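Prolyl-tRNA synthetase (Giardia lamblia ATCC 50803, PDB 3IAL) binds prolyl-adenylate and probably catalyses the ATP-dependent attachment of L-proline to its cognate tRNA, releasing AMP and diphosphate. Local coordinates at residues Ile254-Ala257 and Ser263-Pro266; Gln315-Gln320 and Val368-Leu373; Val473-Leu478 and Ala484-His489. One frame throughout, in Å; residues are numbered along the deposited sequence.

Contact 1 (Ile254-Ala257 and Ser263-Pro266)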
loop_
_atom_site.group_PDB
_atom_site.type_symbol
_atom_site.label_atom_id
_atom_site.label_comp_id
_atom_site.label_asym_id
_atom_site.label_seq_id
_atom_site.Cartn_x
_atom_site.Cartn_y
_atom_site.Cartn_z
ATOM N N ILE B 254 20.497 9.724 -19.525
ATOM C CA ILE B 254 19.626 10.738 -18.977
ATOM C C ILE B 254 20.292 12.085 -19.178
ATOM O O ILE B 254 21.331 12.381 -18.576
ATOM C CB ILE B 254 19.340 10.553 -17.470
ATOM C CG1 ILE B 254 18.848 9.135 -17.169
ATOM C CG2 ILE B 254 18.304 11.583 -17.030
ATOM C CD1 ILE B 254 18.580 8.886 -15.717
ATOM N N LEU B 255 19.679 12.901 -20.022
ATOM C CA LEU B 255 20.211 14.198 -20.358
ATOM C C LEU B 255 19.078 15.210 -20.355
ATOM O O LEU B 255 17.960 14.895 -20.752
ATOM C CB LEU B 255 20.869 14.149 -21.744
ATOM C CG LEU B 255 22.238 13.466 -21.854
ATOM C CD1 LEU B 255 22.603 13.286 -23.328
ATOM C CD2 LEU B 255 23.320 14.274 -21.130
ATOM N N TYR B 256 19.367 16.414 -19.879
ATOM C CA TYR B 256 18.416 17.510 -19.947
ATOM C C TYR B 256 19.082 18.744 -20.539
ATOM O O TYR B 256 20.274 18.987 -20.324
ATOM C CB TYR B 256 17.816 17.821 -18.566
ATOM C CG TYR B 256 18.730 18.528 -17.578
ATOM C CD1 TYR B 256 18.725 19.921 -17.467
ATOM C CD2 TYR B 256 19.558 17.806 -16.716
ATOM C CE1 TYR B 256 19.536 20.576 -16.551
ATOM C CE2 TYR B 256 20.385 18.462 -15.790
ATOM C CZ TYR B 256 20.371 19.846 -15.721
ATOM O OH TYR B 256 21.176 20.510 -14.819
ATOM N N ALA B 257 18.303 19.505 -21.299
ATOM C CA ALA B 257 18.745 20.791 -21.803
ATOM C C ALA B 257 18.589 21.811 -20.687
ATOM O O ALA B 257 17.485 22.014 -20.194
ATOM C CB ALA B 257 17.914 21.203 -23.041
ATOM N N SER B 263 23.366 20.478 -22.994
ATOM C CA SER B 263 22.884 19.157 -22.646
ATOM C C SER B 263 23.701 18.663 -21.445
ATOM O O SER B 263 24.928 18.589 -21.522
ATOM C CB SER B 263 23.046 18.230 -23.855
ATOM O OG SER B 263 22.065 17.220 -23.870
ATOM N N VAL B 264 23.021 18.345 -20.343
ATOM C CA VAL B 264 23.674 18.046 -19.064
ATOM C C VAL B 264 23.175 16.736 -18.443
ATOM O O VAL B 264 21.991 16.399 -18.531
ATOM C CB VAL B 264 23.430 19.185 -18.028
ATOM C CG1 VAL B 264 24.205 18.920 -16.729
ATOM C CG2 VAL B 264 23.811 20.542 -18.606
ATOM N N HIS B 265 24.089 16.009 -17.807
ATOM C CA HIS B 265 23.742 14.808 -17.064
ATOM C C HIS B 265 23.277 15.225 -15.678
ATOM O O HIS B 265 24.048 15.823 -14.933
ATOM C CB HIS B 265 24.941 13.871 -16.926
ATOM C CG HIS B 265 25.212 13.049 -18.145
ATOM N ND1 HIS B 265 24.238 12.296 -18.765
ATOM C CD2 HIS B 265 26.352 12.843 -18.846
ATOM C CE1 HIS B 265 24.763 11.675 -19.807
ATOM N NE2 HIS B 265 26.045 11.988 -19.875
ATOM N N PRO B 266 22.017 14.914 -15.326
ATOM C CA PRO B 266 21.558 15.245 -13.991
ATOM C C PRO B 266 22.156 14.302 -12.955
ATOM O O PRO B 266 22.664 13.232 -13.291
ATOM C CB PRO B 266 20.042 15.048 -14.085
ATOM C CG PRO B 266 19.862 13.990 -15.122
ATOM C CD PRO B 266 21.048 14.073 -16.052
#
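Y256 and V264 are joined as an antiparallel hydrogen-bonded pair: V264 N reaches Y256 O at 2.8 Å, and Y256 N reaches V264 O at 3.0 Å. A third bond belongs to a side chain. H265 ND1 donates to I254 O over 2.9 Å, with an N-H...O angle of 158°; the oxygen lies close to the imidazole plane, whereas the donor stands 37° above the carbonyl plane. That bond holds the imidazole's edge, and its face is met by L255, whose CD2 sits 3.4 Å from the H265 ring centroid in a CH-pi contact displaced toward the rim.

The Y256 ring is packed on the side of V264. Its CG stands between the backbone N and the carbonyl carbon (chi1 74°), which lays the ring alongside V264, CB being 4.1 Å from the centroid over one face. P266 CB approaches the same ring obliquely, 3.8 Å from Y256 CE2. Beyond it, P266 CG and I254 CG2 press together at 3.4 Å, tighter than usual for two carbons. The phenol oxygen is hydrogen-bonded to A178 O, outside the two segments.

In this hairpin of the class II synthetase core, the H265 imidazole thus supplies a side-chain bond that takes over beyond the last backbone pair of the short strand 256-257.

Contact 2 (Gln315-Gln320 and Val368-Leu373)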
loop_
_atom_site.group_PDB
_atom_site.type_symbol
_atom_site.label_atom_id
_atom_site.label_comp_id
_atom_site.label_asym_id
_atom_site.label_seq_id
_atom_site.Cartn_x
_atom_site.Cartn_y
_atom_site.Cartn_z
ATOM N N GLN B 315 -26.628 -9.564 36.575
ATOM C CA GLN B 315 -26.802 -9.238 35.161
ATOM C C GLN B 315 -26.976 -7.736 34.949
ATOM O O GLN B 315 -26.520 -7.197 33.940
ATOM C CB GLN B 315 -27.999 -9.990 34.562
ATOM C CG GLN B 315 -27.727 -11.460 34.224
ATOM C CD GLN B 315 -27.613 -12.360 35.447
ATOM O OE1 GLN B 315 -28.215 -12.098 36.490
ATOM N NE2 GLN B 315 -26.841 -13.432 35.317
ATOM N N GLU B 316 -27.629 -7.064 35.897
ATOM C CA GLU B 316 -27.848 -5.620 35.791
ATOM C C GLU B 316 -26.536 -4.839 35.917
ATOM O O GLU B 316 -26.289 -3.911 35.145
ATOM C CB GLU B 316 -28.849 -5.138 36.844
ATOM C CG GLU B 316 -29.461 -3.777 36.523
ATOM C CD GLU B 316 -30.389 -3.265 37.610
ATOM O OE1 GLU B 316 -30.979 -4.087 38.345
ATOM O OE2 GLU B 316 -30.530 -2.030 37.725
ATOM N N SER B 317 -25.711 -5.209 36.895
ATOM C CA SER B 317 -24.402 -4.576 37.084
ATOM C C SER B 317 -23.506 -4.789 35.866
ATOM O O SER B 317 -22.792 -3.880 35.447
ATOM C CB SER B 317 -23.708 -5.126 38.330
ATOM O OG SER B 317 -22.380 -4.639 38.424
ATOM N N ASP B 318 -23.555 -5.996 35.307
ATOM C CA ASP B 318 -22.794 -6.325 34.108
ATOM C C ASP B 318 -23.138 -5.381 32.954
ATOM O O ASP B 318 -22.237 -4.824 32.320
ATOM C CB ASP B 318 -23.032 -7.785 33.698
ATOM C CG ASP B 318 -22.424 -8.783 34.680
ATOM O OD1 ASP B 318 -21.754 -8.356 35.648
ATOM O OD2 ASP B 318 -22.621 -10.004 34.485
ATOM N N GLN B 319 -24.431 -5.191 32.699
ATOM C CA GLN B 319 -24.885 -4.277 31.644
ATOM C C GLN B 319 -24.370 -2.852 31.849
ATOM O O GLN B 319 -24.009 -2.178 30.888
ATOM C CB GLN B 319 -26.415 -4.256 31.550
ATOM C CG GLN B 319 -27.029 -5.508 30.927
ATOM C CD GLN B 319 -28.538 -5.396 30.743
ATOM O OE1 GLN B 319 -29.052 -4.354 30.331
ATOM N NE2 GLN B 319 -29.253 -6.477 31.047
ATOM N N GLN B 320 -24.337 -2.400 33.100
ATOM C CA GLN B 320 -23.838 -1.061 33.425
ATOM C C GLN B 320 -22.327 -0.955 33.199
ATOM O O GLN B 320 -21.842 0.052 32.688
ATOM C CB GLN B 320 -24.165 -0.699 34.876
ATOM C CG GLN B 320 -25.658 -0.579 35.174
ATOM C CD GLN B 320 -25.961 -0.565 36.661
ATOM O OE1 GLN B 320 -25.118 -0.196 37.479
ATOM N NE2 GLN B 320 -27.175 -0.966 37.018
ATOM N N VAL B 368 -12.130 -1.942 33.893
ATOM C CA VAL B 368 -13.339 -1.334 34.412
ATOM C C VAL B 368 -14.174 -2.440 35.041
ATOM O O VAL B 368 -14.498 -3.424 34.377
ATOM C CB VAL B 368 -14.151 -0.677 33.279
ATOM C CG1 VAL B 368 -15.367 0.040 33.842
ATOM C CG2 VAL B 368 -13.273 0.281 32.456
ATOM N N GLY B 369 -14.497 -2.289 36.324
ATOM C CA GLY B 369 -15.337 -3.244 37.042
ATOM C C GLY B 369 -16.395 -2.553 37.887
ATOM O O GLY B 369 -16.391 -1.332 38.031
ATOM N N GLN B 370 -17.296 -3.351 38.455
ATOM C CA GLN B 370 -18.423 -2.833 39.232
ATOM C C GLN B 370 -17.961 -1.905 40.350
ATOM O O GLN B 370 -18.461 -0.789 40.482
ATOM C CB GLN B 370 -19.252 -3.992 39.812
ATOM C CG GLN B 370 -20.426 -3.561 40.692
ATOM C CD GLN B 370 -21.064 -4.719 41.444
ATOM O OE1 GLN B 370 -21.092 -5.854 40.965
ATOM N NE2 GLN B 370 -21.592 -4.428 42.630
ATOM N N ARG B 371 -17.007 -2.371 41.153
ATOM C CA ARG B 371 -16.530 -1.611 42.308
ATOM C C ARG B 371 -15.947 -0.265 41.884
ATOM O O ARG B 371 -16.356 0.779 42.386
ATOM C CB ARG B 371 -15.491 -2.418 43.094
ATOM C CG ARG B 371 -14.901 -1.681 44.293
ATOM C CD ARG B 371 -14.023 -2.585 45.145
ATOM N NE ARG B 371 -12.888 -1.852 45.713
ATOM C CZ ARG B 371 -11.744 -1.594 45.075
ATOM N NH1 ARG B 371 -11.540 -2.004 43.821
ATOM N NH2 ARG B 371 -10.786 -0.915 45.700
ATOM N N ASP B 372 -15.009 -0.293 40.946
ATOM C CA ASP B 372 -14.360 0.932 40.477
ATOM C C ASP B 372 -15.349 1.893 39.804
ATOM O O ASP B 372 -15.225 3.112 39.947
ATOM C CB ASP B 372 -13.188 0.599 39.545
ATOM C CG ASP B 372 -12.043 -0.092 40.273
ATOM O OD1 ASP B 372 -11.639 -1.192 39.845
ATOM O OD2 ASP B 372 -11.559 0.454 41.290
ATOM N N LEU B 373 -16.328 1.339 39.087
ATOM C CA LEU B 373 -17.406 2.129 38.483
ATOM C C LEU B 373 -18.235 2.867 39.538
ATOM O O LEU B 373 -18.715 3.973 39.290
ATOM C CB LEU B 373 -18.326 1.235 37.643
ATOM C CG LEU B 373 -19.518 1.930 36.969
ATOM C CD1 LEU B 373 -19.042 3.068 36.069
ATOM C CD2 LEU B 373 -20.359 0.942 36.181
#
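S317 meets the side-chain amide of Q370 over one face. Its OG stands above the plane of that amide, 3.3 Å from Q370 CD and 3.1 Å from Q370 OE1. The CD-OE1...OG angle is close to 90°, so the hydroxyl meets the carbonyl from above the amide plane, an approach consistent with the weakness of the hydrogen bond it gives to OE1. The same oxygen also accepts a bond from N314 ND2, just ahead of the helix, which gives the amide a second hold on that end of 315-320. S317 OG lies opposite its own backbone nitrogen (chi1 173°), and the Q370 chain runs out nearly straight, bringing Q370 CG to 3.2 Å from S317 OG.

Both segments belong to the anticodon-binding domain, a mixed five-stranded sheet flanked by helices. Helix 315-334 links strands 302-307 and 340-342, neighbouring parallel strands, while 368-373 spans the end of strand 364-369 and the start of a short helix. G369 holds the N-cap position there, and L373 N closes the first turn on G369 O at 2.9 Å.

One turn along from S317 and Q370, the contact becomes apolar on one side. L373 points toward the longer helix and brings CD2 to 3.9 Å from Q320 O and 4.3 Å from Q320 CB. The packing of the L373 side chain continues along the same helix onto V321 and K324, and V368, on the strand before the short helix, packs on V325 and I328.

Contact 3 (Val473-Leu478 and Ala484-His489)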
loop_
_atom_site.group_PDB
_atom_site.type_symbol
_atom_site.label_atom_id
_atom_site.label_comp_id
_atom_site.label_asym_id
_atom_site.label_seq_id
_atom_site.Cartn_x
_atom_site.Cartn_y
_atom_site.Cartn_z
ATOM N N VAL B 473 42.705 -2.203 4.621
ATOM C CA VAL B 473 43.733 -3.062 5.213
ATOM C C VAL B 473 43.407 -3.361 6.686
ATOM O O VAL B 473 43.498 -4.508 7.135
ATOM C CB VAL B 473 45.138 -2.416 5.071
ATOM C CG1 VAL B 473 46.195 -3.214 5.803
ATOM C CG2 VAL B 473 45.508 -2.285 3.588
ATOM N N TRP B 474 42.996 -2.323 7.410
ATOM C CA TRP B 474 42.586 -2.437 8.810
ATOM C C TRP B 474 41.206 -3.078 8.989
ATOM O O TRP B 474 40.972 -3.776 9.976
ATOM C CB TRP B 474 42.658 -1.063 9.485
ATOM C CG TRP B 474 44.085 -0.646 9.688
ATOM C CD1 TRP B 474 44.805 0.247 8.938
ATOM C CD2 TRP B 474 44.983 -1.155 10.677
ATOM N NE1 TRP B 474 46.090 0.339 9.422
ATOM C CE2 TRP B 474 46.225 -0.513 10.486
ATOM C CE3 TRP B 474 44.858 -2.093 11.710
ATOM C CZ2 TRP B 474 47.335 -0.772 11.298
ATOM C CZ3 TRP B 474 45.962 -2.350 12.518
ATOM C CH2 TRP B 474 47.182 -1.693 12.303
ATOM N N ASP B 475 40.303 -2.869 8.035
ATOM C CA ASP B 475 39.021 -3.576 8.044
ATOM C C ASP B 475 39.263 -5.096 8.054
ATOM O O ASP B 475 38.663 -5.827 8.847
ATOM C CB ASP B 475 38.171 -3.153 6.838
ATOM C CG ASP B 475 36.748 -3.697 6.885
ATOM O OD1 ASP B 475 36.080 -3.653 7.951
ATOM O OD2 ASP B 475 36.287 -4.154 5.823
ATOM N N LYS B 476 40.166 -5.566 7.195
ATOM C CA LYS B 476 40.499 -6.992 7.134
ATOM C C LYS B 476 41.142 -7.525 8.428
ATOM O O LYS B 476 40.775 -8.600 8.901
ATOM C CB LYS B 476 41.399 -7.277 5.933
ATOM C CG LYS B 476 40.696 -7.087 4.585
ATOM C CD LYS B 476 41.643 -7.337 3.425
ATOM C CE LYS B 476 40.988 -7.041 2.080
ATOM N NZ LYS B 476 41.792 -7.612 0.956
ATOM N N LYS B 477 42.076 -6.778 9.014
ATOM C CA LYS B 477 42.699 -7.220 10.276
ATOM C C LYS B 477 41.660 -7.353 11.392
ATOM O O LYS B 477 41.703 -8.308 12.179
ATOM C CB LYS B 477 43.812 -6.270 10.718
ATOM C CG LYS B 477 45.041 -6.290 9.835
ATOM C CD LYS B 477 46.010 -5.190 10.226
ATOM C CE LYS B 477 47.262 -5.226 9.372
ATOM N NZ LYS B 477 48.103 -6.416 9.671
ATOM N N LEU B 478 40.722 -6.407 11.449
ATOM C CA LEU B 478 39.687 -6.416 12.477
ATOM C C LEU B 478 38.723 -7.570 12.269
ATOM O O LEU B 478 38.354 -8.248 13.235
ATOM C CB LEU B 478 38.928 -5.081 12.526
ATOM C CG LEU B 478 39.714 -3.944 13.172
ATOM C CD1 LEU B 478 39.026 -2.604 12.951
ATOM C CD2 LEU B 478 39.930 -4.206 14.675
ATOM N N ALA B 484 34.507 -8.262 13.339
ATOM C CA ALA B 484 33.888 -6.943 13.263
ATOM C C ALA B 484 34.428 -6.221 12.047
ATOM O O ALA B 484 35.568 -6.444 11.620
ATOM C CB ALA B 484 34.172 -6.137 14.524
ATOM N N GLU B 485 33.613 -5.341 11.492
ATOM C CA GLU B 485 34.025 -4.594 10.321
ATOM C C GLU B 485 33.945 -3.104 10.548
ATOM O O GLU B 485 33.132 -2.621 11.338
ATOM C CB GLU B 485 33.189 -4.993 9.116
ATOM C CG GLU B 485 31.721 -4.661 9.210
ATOM C CD GLU B 485 30.933 -5.317 8.095
ATOM O OE1 GLU B 485 31.083 -6.546 7.914
ATOM O OE2 GLU B 485 30.173 -4.602 7.404
ATOM N N ILE B 486 34.798 -2.371 9.845
ATOM C CA ILE B 486 34.737 -0.930 9.877
ATOM C C ILE B 486 33.511 -0.517 9.063
ATOM O O ILE B 486 33.427 -0.802 7.876
ATOM C CB ILE B 486 36.008 -0.286 9.328
ATOM C CG1 ILE B 486 37.219 -0.698 10.173
ATOM C CG2 ILE B 486 35.862 1.222 9.316
ATOM C CD1 ILE B 486 38.546 -0.166 9.645
ATOM N N ARG B 487 32.568 0.141 9.731
ATOM C CA ARG B 487 31.294 0.517 9.140
ATOM C C ARG B 487 31.357 1.864 8.467
ATOM O O ARG B 487 30.785 2.053 7.393
ATOM C CB ARG B 487 30.215 0.545 10.221
ATOM C CG ARG B 487 30.016 -0.794 10.894
ATOM C CD ARG B 487 29.521 -1.858 9.924
ATOM N NE ARG B 487 28.086 -1.776 9.711
ATOM C CZ ARG B 487 27.367 -2.669 9.031
ATOM N NH1 ARG B 487 27.954 -3.710 8.463
ATOM N NH2 ARG B 487 26.050 -2.518 8.917
ATOM N N GLY B 488 32.028 2.810 9.113
ATOM C CA GLY B 488 32.239 4.134 8.533
ATOM C C GLY B 488 32.483 5.205 9.584
ATOM O O GLY B 488 32.722 4.910 10.762
ATOM N N HIS B 489 32.415 6.452 9.139
ATOM C CA HIS B 489 32.574 7.598 10.016
ATOM C C HIS B 489 31.436 8.584 9.786
ATOM O O HIS B 489 30.761 8.537 8.765
ATOM C CB HIS B 489 33.927 8.269 9.763
ATOM C CG HIS B 489 33.972 9.101 8.524
ATOM N ND1 HIS B 489 34.040 8.555 7.262
ATOM C CD2 HIS B 489 33.956 10.445 8.353
ATOM C CE1 HIS B 489 34.062 9.528 6.365
ATOM N NE2 HIS B 489 34.010 10.685 7.002
#
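D475 and I486 make the polar link between helix 473-478 and strand 485-489. I486 N donates to D475 OD1 over only 2.6 Å, with an N-H...O angle of 156°, and meets that oxygen nearly end-on. The carboxylate can reach across because D475 CG is anti to the backbone nitrogen (chi1 -172°). OD1 also lies 3.3 Å from E485 CA, so the one hydrogen bond ties the start of the strand to the helix. OD2 of D475 has its own partners outside the two segments, a salt bridge from K479 and a hydrogen bond from W214 NE1; three donors on the two oxygens, one of them a lysine, would probably favour the ionised form of this buried acid.

A second set of charges lies within the strand. E485 OE2 takes R487 NH1 at 2.6 Å in a salt bridge, the nitrogen coming from above the carboxylate plane, and R487 NE forms another with D227. R487 probably neutralises much of the E485 charge, making the 5.8 Å approach of D475 OD1 and E485 OE1 milder. R487 and G488 both face Y513, a classic beta bulge.

Apolar contact gathers on I486, whose side chain points at the helix. Its CD1 lies over the helix backbone, 3.6 Å from D475 N, and also approaches W474 CB. L478 CD1 packs on I486 CG1 at 3.8 Å, the two chains crossing at about a right angle. L478 itself is backed by F446 and I449 of helix 446-455.

Helix 472-482 turns through a short connection into strand 485-489, which pairs antiparallel with 207-211 and 510-515; with segment axes 7.2 Å apart at 133°, the helix packs back on this strand in the C-terminal prolyl-tRNA synthetase region.

Overall arrangement
The three contacts follow one another along the chain, each closing before the next opens, and none touches another. Contact 1 in the class II core and contact 3 in the C-terminal region are the nearer pair, with centres 38 Å and nearest atoms about 23 Å apart. Neither touches the bound prolyl-adenylate: the side chain of I254 is about 14 Å from it and that of E485 about 12 Å. Contact 2, in the anticodon-binding domain, is remote, its centre 72 Å from that of contact 1 and 64 Å from that of contact 3, on the opposite side of the chain's centre from both.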